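Local coordinates for protein alginate lyase (Aplysia kurodai, PDB 5GMT) that probably cleaves alginate as a lyase of polysaccharide lyase family 14, with a specificity for polymannuronate, at residues Lys164-Val169 against Gln177-Gly182. Numbering follows the deposited sequence.
Sequences KDRDDV and QSLGRG
V169 and L179 sit side by side on one face of the sheet, one methyl of each fork, V169 CG2 and L179 CD2, meeting at 3.6 Å. They form a non-hydrogen-bonded antiparallel pair, and V169 CG2 reaches its neighbour because it stands anti to the carbonyl carbon (CG1, chi1 165°, takes the place anti to N). Beta-branched valine suits an extended strand, while the longer leucine also reaches Y224 and A226 of strand 222-229.

Past this pair the backbone is tied by G180 N, which donates to D168 O at 2.8 Å; the same oxygen receives a CA-H...O contact from L179 CA at 3.3 Å. Glycine fits position 180, where phi is positive.

Beside the leucine, within 164-169, R166 holds D168 side-on in a salt bridge of two hydrogen bonds, R166 NE to D168 OD1 at 3.0 Å and R166 NH2 to D168 OD2 at 2.9 Å; each oxygen accepts through its syn lone pair and lies within about 5° of the guanidinium plane. Two parallel bonds fix the rotation of both flat groups, and Y224 OH gives OD2 another partner. The guanidinium meets L179 CD2 obliquely, and its NH1 pairs with E160.

A type I turn, closed by V169 N to R166 O at 3.1 Å, leads into edge strand 169-170. With 177-179 this strand makes a beta hairpin, whose open end lies here at the sheet margin, consistent with the family's concanavalin-like beta-sandwich.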
# COMPACT_ATOMS: atom_id res chain seq x y z
N LYS A 164 3.43 -21.18 4.29
CA LYS A 164 1.99 -21.24 4.05
C LYS A 164 1.21 -21.61 5.30
O LYS A 164 0.03 -21.26 5.42
CB LYS A 164 1.69 -22.24 2.92
CG LYS A 164 2.19 -21.77 1.57
CD LYS A 164 1.99 -22.81 0.48
CE LYS A 164 2.41 -22.27 -0.88
NZ LYS A 164 1.55 -21.13 -1.33
N ASP A 165 1.86 -22.30 6.23
CA ASP A 165 1.21 -22.79 7.45
C ASP A 165 1.39 -21.88 8.66
O ASP A 165 0.96 -22.22 9.77
CB ASP A 165 1.74 -24.18 7.80
CG ASP A 165 1.35 -25.23 6.78
OD1 ASP A 165 0.20 -25.19 6.30
OD2 ASP A 165 2.20 -26.08 6.45
N ARG A 166 2.05 -20.74 8.45
CA ARG A 166 2.24 -19.76 9.52
C ARG A 166 0.90 -19.24 10.01
O ARG A 166 -0.03 -19.06 9.23
CB ARG A 166 3.11 -18.59 9.03
CG ARG A 166 4.58 -18.94 8.96
CD ARG A 166 5.39 -17.91 8.18
NE ARG A 166 5.18 -16.55 8.66
CZ ARG A 166 6.02 -15.55 8.47
NH1 ARG A 166 7.17 -15.74 7.82
NH2 ARG A 166 5.73 -14.34 8.95
N ASP A 167 0.82 -19.01 11.31
CA ASP A 167 -0.40 -18.49 11.91
C ASP A 167 -0.76 -17.10 11.35
O ASP A 167 -1.94 -16.73 11.28
CB ASP A 167 -0.25 -18.43 13.43
CG ASP A 167 -1.58 -18.38 14.15
OD1 ASP A 167 -2.58 -18.90 13.60
OD2 ASP A 167 -1.63 -17.82 15.27
N ASP A 168 0.25 -16.33 10.93
CA ASP A 168 -0.01 -14.98 10.44
C ASP A 168 -0.15 -14.93 8.92
O ASP A 168 -0.17 -13.85 8.34
CB ASP A 168 1.09 -14.01 10.90
CG ASP A 168 2.46 -14.34 10.31
OD1 ASP A 168 2.68 -15.51 9.93
OD2 ASP A 168 3.32 -13.43 10.24
N VAL A 169 -0.26 -16.10 8.28
CA VAL A 169 -0.31 -16.16 6.81
C VAL A 169 -1.57 -16.82 6.29
O VAL A 169 -1.95 -17.91 6.72
CB VAL A 169 0.91 -16.94 6.23
CG1 VAL A 169 0.67 -17.31 4.75
CG2 VAL A 169 2.19 -16.13 6.37
N GLN A 177 -0.14 -12.58 -0.96
CA GLN A 177 -0.20 -13.28 0.32
C GLN A 177 -0.81 -12.35 1.37
O GLN A 177 -0.44 -11.18 1.44
CB GLN A 177 1.19 -13.75 0.76
CG GLN A 177 2.01 -14.36 -0.36
CD GLN A 177 1.30 -15.54 -0.99
OE1 GLN A 177 0.85 -16.45 -0.28
NE2 GLN A 177 1.17 -15.52 -2.31
N SER A 178 -1.74 -12.85 2.16
CA SER A 178 -2.32 -12.05 3.24
C SER A 178 -1.53 -12.30 4.51
O SER A 178 -1.51 -13.43 5.02
CB SER A 178 -3.80 -12.38 3.46
OG SER A 178 -4.55 -12.00 2.33
N LEU A 179 -0.87 -11.26 5.01
CA LEU A 179 -0.08 -11.36 6.24
C LEU A 179 -0.68 -10.50 7.34
O LEU A 179 -0.91 -9.30 7.15
CB LEU A 179 1.37 -10.96 5.98
CG LEU A 179 2.12 -12.03 5.19
CD1 LEU A 179 2.74 -11.40 3.96
CD2 LEU A 179 3.19 -12.68 6.04
N GLY A 180 -0.94 -11.12 8.48
CA GLY A 180 -1.40 -10.41 9.65
C GLY A 180 -2.84 -9.94 9.59
O GLY A 180 -3.20 -8.99 10.27
N ARG A 181 -3.67 -10.61 8.79
CA ARG A 181 -5.06 -10.17 8.63
C ARG A 181 -5.77 -10.16 9.98
O ARG A 181 -5.74 -11.14 10.72
CB ARG A 181 -5.82 -11.06 7.64
CG ARG A 181 -7.21 -10.54 7.29
CD ARG A 181 -8.00 -11.56 6.47
NE ARG A 181 -7.38 -11.83 5.17
CZ ARG A 181 -7.85 -12.73 4.30
NH1 ARG A 181 -8.93 -13.44 4.60
NH2 ARG A 181 -7.24 -12.92 3.14
N GLY A 182 -6.37 -9.01 10.30
CA GLY A 182 -7.12 -8.86 11.53
C GLY A 182 -6.32 -8.39 12.72
O GLY A 182 -6.89 -8.11 13.78